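Local coordinates for nitrogenase molybdenum-iron protein beta chain (PDB 4WES) that forms, with the alpha chain, the molybdenum-iron component of nitrogenase, which reduces dinitrogen to ammonium, and shares the [8Fe-7S] cluster with that chain, at residues V179-F191 with G418-A430. Numbering follows the deposited sequence.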
ATOM      1  N   VAL B 179      22.169  -0.627  -3.725  1.00  9.98           N
ATOM      2  CA  VAL B 179      20.994  -0.624  -2.898  1.00  9.84           C
ATOM      3  C   VAL B 179      20.704   0.807  -2.523  1.00 10.22           C
ATOM      4  O   VAL B 179      21.578   1.666  -2.633  1.00 10.69           O
ATOM      5  CB  VAL B 179      21.106  -1.532  -1.656  1.00 11.41           C
ATOM      6  CG1 VAL B 179      21.383  -2.975  -2.080  1.00 13.42           C
ATOM      7  CG2 VAL B 179      22.195  -1.056  -0.712  1.00 10.94           C
ATOM      8  N   GLY B 180      19.505   1.081  -2.039  1.00 10.18           N
ATOM      9  CA  GLY B 180      19.126   2.437  -1.712  1.00 10.03           C
ATOM     10  C   GLY B 180      19.649   2.915  -0.375  1.00  9.36           C
ATOM     11  O   GLY B 180      20.094   2.120   0.459  1.00  9.85           O
ATOM     12  N   PRO B 181      19.552   4.212  -0.125  1.00  9.14           N
ATOM     13  CA  PRO B 181      19.999   4.775   1.160  1.00  9.61           C
ATOM     14  C   PRO B 181      19.295   4.149   2.347  1.00  9.20           C
ATOM     15  O   PRO B 181      19.913   4.019   3.408  1.00 10.08           O
ATOM     16  CB  PRO B 181      19.741   6.277   0.999  1.00 10.51           C
ATOM     17  CG  PRO B 181      18.731   6.393  -0.106  1.00 10.20           C
ATOM     18  CD  PRO B 181      19.020   5.251  -1.028  1.00 10.08           C
ATOM     19  N   ALA B 182      18.021   3.767   2.229  1.00  9.58           N
ATOM     20  CA  ALA B 182      17.372   3.119   3.341  1.00  9.80           C
ATOM     21  C   ALA B 182      18.013   1.789   3.677  1.00 10.00           C
ATOM     22  O   ALA B 182      18.059   1.367   4.843  1.00 10.23           O
ATOM     23  CB  ALA B 182      15.906   2.947   3.087  1.00 11.05           C
ATOM     24  N   ASP B 183      18.437   1.064   2.636  1.00 10.15           N
ATOM     25  CA  ASP B 183      19.116  -0.215   2.842  1.00 10.09           C
ATOM     26  C   ASP B 183      20.487  -0.016   3.471  1.00  9.72           C
ATOM     27  O   ASP B 183      20.880  -0.758   4.367  1.00 10.51           O
ATOM     28  CB  ASP B 183      19.233  -0.936   1.492  1.00 10.54           C
ATOM     29  CG  ASP B 183      17.889  -1.315   0.920  1.00 12.03           C
ATOM     30  OD1 ASP B 183      17.732  -1.167  -0.305  1.00 16.90           O
ATOM     31  OD2 ASP B 183      17.024  -1.744   1.705  1.00 12.22           O
ATOM     32  N   MET B 184      21.201   1.032   3.023  1.00  9.76           N
ATOM     33  CA  MET B 184      22.451   1.379   3.689  1.00 10.37           C
ATOM     34  C   MET B 184      22.233   1.702   5.161  1.00 10.78           C
ATOM     35  O   MET B 184      23.007   1.233   6.014  1.00 11.13           O
ATOM     36  CB  MET B 184      23.144   2.517   2.933  1.00 10.42           C
ATOM     37  CG  MET B 184      23.669   2.075   1.567  1.00 11.23           C
ATOM     38  SD  MET B 184      23.587   3.390   0.379  1.00 10.92           S
ATOM     39  CE  MET B 184      24.505   2.667  -1.010  1.00 11.65           C
ATOM     40  N   ARG B 185      21.179   2.462   5.483  1.00 10.05           N
ATOM     41  CA  ARG B 185      20.904   2.768   6.880  1.00 10.62           C
ATOM     42  C   ARG B 185      20.613   1.527   7.681  1.00 10.90           C
ATOM     43  O   ARG B 185      21.075   1.381   8.817  1.00 11.79           O
ATOM     44  CB  ARG B 185      19.727   3.734   7.021  1.00 10.65           C
ATOM     45  CG  ARG B 185      20.028   5.133   6.509  1.00 10.75           C
ATOM     46  CD  ARG B 185      18.821   6.024   6.648  1.00 11.69           C
ATOM     47  NE  ARG B 185      18.987   7.359   6.095  1.00 10.97           N
ATOM     48  CZ  ARG B 185      19.164   8.476   6.772  1.00 11.18           C
ATOM     49  NH1 ARG B 185      19.359   8.439   8.079  1.00 13.41           N
ATOM     50  NH2 ARG B 185      19.152   9.636   6.158  1.00 11.34           N
ATOM     51  N   GLU B 186      19.852   0.591   7.095  1.00 10.43           N
ATOM     52  CA  GLU B 186      19.510  -0.636   7.820  1.00 10.83           C
ATOM     53  C   GLU B 186      20.729  -1.513   8.057  1.00 10.85           C
ATOM     54  O   GLU B 186      20.881  -2.087   9.151  1.00 11.75           O
ATOM     55  CB  GLU B 186      18.421  -1.381   7.078  1.00 10.71           C
ATOM     56  CG  GLU B 186      18.010  -2.712   7.691  1.00 11.53           C
ATOM     57  CD  GLU B 186      17.475  -2.655   9.117  1.00 13.95           C
ATOM     58  OE1 GLU B 186      17.197  -1.558   9.633  1.00 15.72           O
ATOM     59  OE2 GLU B 186      17.364  -3.742   9.730  1.00 17.14           O
ATOM     60  N   ILE B 187      21.596  -1.642   7.063  1.00 10.52           N
ATOM     61  CA  ILE B 187      22.826  -2.426   7.246  1.00 10.94           C
ATOM     62  C   ILE B 187      23.696  -1.805   8.337  1.00 11.32           C
ATOM     63  O   ILE B 187      24.216  -2.531   9.199  1.00 11.95           O
ATOM     64  CB  ILE B 187      23.559  -2.581   5.901  1.00 11.30           C
ATOM     65  CG1 ILE B 187      22.730  -3.469   4.964  1.00 11.99           C
ATOM     66  CG2 ILE B 187      24.958  -3.106   6.080  1.00 12.28           C
ATOM     67  CD1 ILE B 187      23.045  -3.256   3.499  1.00 13.52           C
ATOM     68  N   LYS B 188      23.819  -0.477   8.327  1.00 11.24           N
ATOM     69  CA  LYS B 188      24.583   0.208   9.383  1.00 12.08           C
ATOM     70  C   LYS B 188      23.941  -0.063  10.755  1.00 11.86           C
ATOM     71  O   LYS B 188      24.649  -0.323  11.746  1.00 13.17           O
ATOM     72  CB  LYS B 188      24.712   1.702   9.112  1.00 12.25           C
ATOM     73  CG  LYS B 188      25.589   2.015   7.904  1.00 12.83           C
ATOM     74  CD  LYS B 188      25.941   3.469   7.771  1.00 15.69           C
ATOM     75  CE  LYS B 188      24.731   4.308   7.488  1.00 15.22           C
ATOM     76  NZ  LYS B 188      25.105   5.746   7.391  1.00 15.12           N
ATOM     77  N   ARG B 189      22.622   0.007  10.810  1.00 11.78           N
ATOM     78  CA  ARG B 189      21.909  -0.207  12.059  1.00 11.74           C
ATOM     79  C   ARG B 189      22.210  -1.596  12.621  1.00 11.89           C
ATOM     80  O   ARG B 189      22.389  -1.784  13.840  1.00 13.31           O
ATOM     81  CB  ARG B 189      20.404  -0.013  11.849  1.00 12.31           C
ATOM     82  CG  ARG B 189      19.618   0.039  13.154  1.00 13.40           C
ATOM     83  CD  ARG B 189      18.110  -0.034  12.920  1.00 12.98           C
ATOM     84  NE  ARG B 189      17.691  -1.317  12.375  1.00 14.22           N
ATOM     85  CZ  ARG B 189      17.558  -2.423  13.096  1.00 16.57           C
ATOM     86  NH1 ARG B 189      17.765  -2.414  14.418  1.00 20.00           N
ATOM     87  NH2 ARG B 189      17.238  -3.548  12.509  1.00 17.30           N
ATOM     88  N   LEU B 190      22.276  -2.601  11.740  1.00 11.60           N
ATOM     89  CA  LEU B 190      22.572  -3.963  12.153  0.56 11.26           C
ATOM     90  C   LEU B 190      24.010  -4.111  12.662  1.00 11.55           C
ATOM     91  O   LEU B 190      24.239  -4.762  13.690  1.00 13.23           O
ATOM     92  CB  LEU B 190      22.269  -4.934  11.016  0.56 10.22           C
ATOM     93  CG  LEU B 190      20.776  -5.044  10.689  0.56  8.59           C
ATOM     94  CD1 LEU B 190      20.558  -5.844   9.408  0.56  8.00           C
ATOM     95  CD2 LEU B 190      20.022  -5.713  11.810  0.56  8.63           C
ATOM     96  N   PHE B 191      24.974  -3.526  11.958  1.00 11.95           N
ATOM     97  CA  PHE B 191      26.360  -3.500  12.462  1.00 12.42           C
ATOM     98  C   PHE B 191      26.411  -2.875  13.861  1.00 13.49           C
ATOM     99  O   PHE B 191      27.084  -3.382  14.777  1.00 14.10           O
ATOM    100  CB  PHE B 191      27.281  -2.670  11.563  1.00 12.27           C
ATOM    101  CG  PHE B 191      27.959  -3.441  10.444  1.00 12.37           C
ATOM    102  CD1 PHE B 191      29.223  -3.976  10.660  1.00 13.44           C
ATOM    103  CD2 PHE B 191      27.367  -3.622   9.216  1.00 13.02           C
ATOM    104  CE1 PHE B 191      29.847  -4.697   9.674  1.00 13.93           C
ATOM    105  CE2 PHE B 191      28.001  -4.310   8.235  1.00 13.65           C
ATOM    106  CZ  PHE B 191      29.247  -4.836   8.449  1.00 13.35           C
ATOM    107  N   GLY B 418       8.053   8.566  -0.853  1.00  9.15           N
ATOM    108  CA  GLY B 418       8.464   8.010   0.423  1.00 10.02           C
ATOM    109  C   GLY B 418       9.030   6.616   0.395  1.00 10.09           C
ATOM    110  O   GLY B 418       9.507   6.114   1.433  1.00 11.18           O
ATOM    111  N   HIS B 419       9.036   5.969  -0.768  1.00 10.37           N
ATOM    112  CA  HIS B 419       9.495   4.591  -0.870  1.00 11.04           C
ATOM    113  C   HIS B 419      10.954   4.487  -0.449  1.00  9.97           C
ATOM    114  O   HIS B 419      11.365   3.466   0.110  1.00 10.94           O
ATOM    115  CB  HIS B 419       9.277   4.031  -2.281  1.00 11.17           C
ATOM    116  CG  HIS B 419      10.053   4.719  -3.348  1.00 11.05           C
ATOM    117  ND1 HIS B 419      11.348   4.374  -3.637  1.00 11.35           N
ATOM    118  CD2 HIS B 419       9.731   5.733  -4.191  1.00 11.95           C
ATOM    119  CE1 HIS B 419      11.797   5.149  -4.608  1.00 12.82           C
ATOM    120  NE2 HIS B 419      10.840   5.979  -4.963  1.00 14.71           N
ATOM    121  N   TYR B 420      11.701   5.551  -0.687  1.00 10.24           N
ATOM    122  CA  TYR B 420      13.130   5.600  -0.431  1.00 11.02           C
ATOM    123  C   TYR B 420      13.464   5.726   1.062  1.00 10.81           C
ATOM    124  O   TYR B 420      14.631   5.684   1.427  1.00 12.82           O
ATOM    125  CB  TYR B 420      13.806   6.738  -1.256  1.00 11.42           C
ATOM    126  CG  TYR B 420      12.885   7.904  -1.396  1.00  9.87           C
ATOM    127  CD1 TYR B 420      12.143   8.063  -2.565  1.00  9.98           C
ATOM    128  CD2 TYR B 420      12.664   8.815  -0.364  1.00 10.77           C
ATOM    129  CE1 TYR B 420      11.197   9.052  -2.687  1.00  9.88           C
ATOM    130  CE2 TYR B 420      11.737   9.818  -0.482  1.00 10.17           C
ATOM    131  CZ  TYR B 420      10.981   9.934  -1.639  1.00  9.25           C
ATOM    132  OH  TYR B 420       9.990  10.860  -1.767  1.00 10.56           O
ATOM    133  N   TYR B 421      12.448   5.824   1.921  1.00 11.06           N
ATOM    134  CA  TYR B 421      12.647   5.755   3.350  1.00 13.35           C
ATOM    135  C   TYR B 421      12.486   4.326   3.896  1.00 16.14           C
ATOM    136  O   TYR B 421      12.694   4.128   5.076  1.00 22.52           O
ATOM    137  CB  TYR B 421      11.699   6.731   4.070  1.00 12.68           C
ATOM    138  CG  TYR B 421      11.885   8.200   3.681  1.00 11.78           C
ATOM    139  CD1 TYR B 421      13.136   8.849   3.677  1.00 14.86           C
ATOM    140  CD2 TYR B 421      10.816   8.932   3.313  1.00  9.99           C
ATOM    141  CE1 TYR B 421      13.249  10.178   3.292  1.00 15.15           C
ATOM    142  CE2 TYR B 421      10.918  10.258   2.963  1.00 11.93           C
ATOM    143  CZ  TYR B 421      12.132  10.876   2.905  1.00 15.41           C
ATOM    144  OH  TYR B 421      12.196  12.238   2.471  1.00 17.74           O
ATOM    145  N   ASN B 422      12.094   3.361   3.043  1.00 14.90           N
ATOM    146  CA  ASN B 422      11.878   2.006   3.543  0.50 20.86           C
ATOM    147  C   ASN B 422      12.919   1.035   3.026  1.00 13.48           C
ATOM    148  O   ASN B 422      13.173   0.904   1.831  1.00 14.67           O
ATOM    149  CB  ASN B 422      10.463   1.433   3.311  0.50 33.30           C
ATOM    150  CG  ASN B 422       9.546   2.360   2.541  0.50 52.76           C
ATOM    151  OD1 ASN B 422       8.971   1.964   1.525  0.50 74.71           O
ATOM    152  ND2 ASN B 422       9.364   3.580   3.044  0.50 53.54           N
ATOM    153  N   PRO B 423      13.544   0.305   3.968  1.00 12.48           N
ATOM    154  CA  PRO B 423      14.502  -0.680   3.530  1.00 11.16           C
ATOM    155  C   PRO B 423      13.796  -1.908   2.974  1.00 11.29           C
ATOM    156  O   PRO B 423      12.658  -2.198   3.383  1.00 12.47           O
ATOM    157  CB  PRO B 423      15.225  -1.063   4.833  1.00 12.59           C
ATOM    158  CG  PRO B 423      14.186  -0.879   5.895  1.00 13.57           C
ATOM    159  CD  PRO B 423      13.403   0.341   5.431  1.00 13.09           C
ATOM    160  N   LYS B 424      14.478  -2.614   2.060  1.00 11.83           N
ATOM    161  CA  LYS B 424      14.117  -3.948   1.658  1.00 12.12           C
ATOM    162  C   LYS B 424      14.997  -5.019   2.258  1.00 10.48           C
ATOM    163  O   LYS B 424      14.649  -6.191   2.167  1.00 12.05           O
ATOM    164  CB  LYS B 424      14.114  -4.088   0.106  1.00 17.06           C
ATOM    165  CG  LYS B 424      15.527  -3.960  -0.527  1.00 22.51           C
ATOM    166  CD  LYS B 424      15.635  -4.096  -2.048  1.00 29.99           C
ATOM    167  CE  LYS B 424      16.462  -2.971  -2.698  1.00 32.99           C
ATOM    168  NZ  LYS B 424      16.192  -2.888  -4.165  1.00 50.55           N
ATOM    169  N   VAL B 425      16.139  -4.619   2.821  1.00 10.78           N
ATOM    170  CA  VAL B 425      17.087  -5.555   3.395  1.00  9.94           C
ATOM    171  C   VAL B 425      16.832  -5.801   4.879  1.00  9.38           C
ATOM    172  O   VAL B 425      16.133  -5.035   5.559  1.00  9.48           O
ATOM    173  CB  VAL B 425      18.538  -5.067   3.196  1.00  9.74           C
ATOM    174  CG1 VAL B 425      18.870  -4.962   1.728  1.00 12.10           C
ATOM    175  CG2 VAL B 425      18.824  -3.762   3.952  1.00 11.06           C
ATOM    176  N   GLY B 426      17.452  -6.849   5.386  1.00  9.60           N
ATOM    177  CA  GLY B 426      17.339  -7.196   6.784  1.00 10.23           C
ATOM    178  C   GLY B 426      16.012  -7.824   7.148  1.00  9.59           C
ATOM    179  O   GLY B 426      15.121  -7.999   6.316  1.00  9.87           O
ATOM    180  N   TYR B 427      15.859  -8.202   8.417  1.00  9.39           N
ATOM    181  CA  TYR B 427      14.575  -8.704   8.877  1.00  9.19           C
ATOM    182  C   TYR B 427      13.525  -7.609   8.804  1.00  9.87           C
ATOM    183  O   TYR B 427      12.370  -7.888   8.430  1.00 10.76           O
ATOM    184  CB  TYR B 427      14.702  -9.285  10.293  1.00 10.82           C
ATOM    185  CG  TYR B 427      15.803 -10.312  10.405  1.00 10.24           C
ATOM    186  CD1 TYR B 427      15.781 -11.493   9.671  1.00 10.59           C
ATOM    187  CD2 TYR B 427      16.882 -10.126  11.264  1.00 10.90           C
ATOM    188  CE1 TYR B 427      16.798 -12.444   9.755  1.00 11.00           C
ATOM    189  CE2 TYR B 427      17.892 -11.053  11.356  1.00 11.75           C
ATOM    190  CZ  TYR B 427      17.854 -12.215  10.610  1.00 10.73           C
ATOM    191  OH  TYR B 427      18.880 -13.116  10.706  1.00 12.34           O
ATOM    192  N   LYS B 428      13.905  -6.378   9.110  1.00 10.35           N
ATOM    193  CA  LYS B 428      13.002  -5.242   9.040  1.00 11.66           C
ATOM    194  C   LYS B 428      12.455  -5.028   7.621  1.00  9.60           C
ATOM    195  O   LYS B 428      11.259  -4.810   7.399  1.00 10.62           O
ATOM    196  CB  LYS B 428      13.753  -3.990   9.499  1.00 12.72           C
ATOM    197  CG  LYS B 428      12.997  -2.681   9.479  1.00 20.02           C
ATOM    198  CD  LYS B 428      13.737  -1.438   9.996  1.00 27.85           C
ATOM    199  CE  LYS B 428      12.845  -0.214   9.750  1.00 59.68           C
ATOM    200  NZ  LYS B 428      13.508   1.115   9.924  1.00 63.71           N
ATOM    201  N   GLY B 429      13.350  -5.069   6.646  1.00  9.73           N
ATOM    202  CA  GLY B 429      12.959  -4.903   5.259  1.00  9.55           C
ATOM    203  C   GLY B 429      12.117  -6.061   4.765  1.00  8.91           C
ATOM    204  O   GLY B 429      11.169  -5.879   3.985  1.00 10.19           O
ATOM    205  N   ALA B 430      12.416  -7.273   5.226  1.00  9.24           N
ATOM    206  CA  ALA B 430      11.632  -8.439   4.855  1.00  9.40           C
ATOM    207  C   ALA B 430      10.199  -8.329   5.364  1.00  9.34           C
ATOM    208  O   ALA B 430       9.259  -8.695   4.653  1.00  9.77           O
ATOM    209  CB  ALA B 430      12.291  -9.703   5.395  1.00  9.62           C
TER
HETATM  210  O   HOH W   1      16.290   3.986  -0.110  1.00 13.84           O
HETATM  211  O   HOH W   2      15.191   0.396  -0.231  0.52 39.38           O
HETATM  212  O   HOH W   3      16.561  -6.226  10.381  1.00 12.81           O
HETATM  213  O   HOH W   4      16.609   1.087   9.289  1.00 25.65           O
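Asp183, in the first turn of helix 181-193, reaches across to the loop that leads into helix 426-448 and takes two consecutive backbone amides on one oxygen. Lys424 N gives OD2 the shorter bond, 2.7 Å, along its syn lone pair; Val425 N, 3.2 Å from OD2, comes in from above the carboxylate plane. The other oxygen, OD1, accepts a hydrogen bond from a water that also donates to Asn422 O, and a weak bond from Gly180 N at the N-cap position. Lys424 lays its CE 3.3 Å from Asp183 OD1, but its NZ runs on to a salt bridge with Glu323.

On one flank, Ala182 CB sits 3.4 Å from Tyr420 O and packs against the backbone as far as Pro423; a second water links Ala182 N to Tyr420 O. One turn further along, Glu186 CB and CG run alongside Val425, antiparallel to its side chain, and meet its CG2, which also lies 4.0 Å from Ile187 CG1. The CG of Glu186 stands opposite the backbone N (chi1 177°), and a bend at chi2 brings the carboxylate against the aliphatic chain of Lys428, Glu186 OE1 lying 3.5 Å from Lys428 CD. Two waters join this carboxylate to Lys428, one at N and one at NZ.

Within its own helix, Glu186 is gripped side-on by Arg189, NE to OE1 (2.8 Å) and NH2 to OE2, and NH2 also pairs with Glu295. The contact ties the helix after strand 172-175 of a parallel sheet to the start of helix 426-448, away from the cluster site. Asp183 is held by amides and water, Glu186 by Arg189 and water, and no direct salt bridge joins the segments; the surrounding donors probably favour the ionised carboxylates.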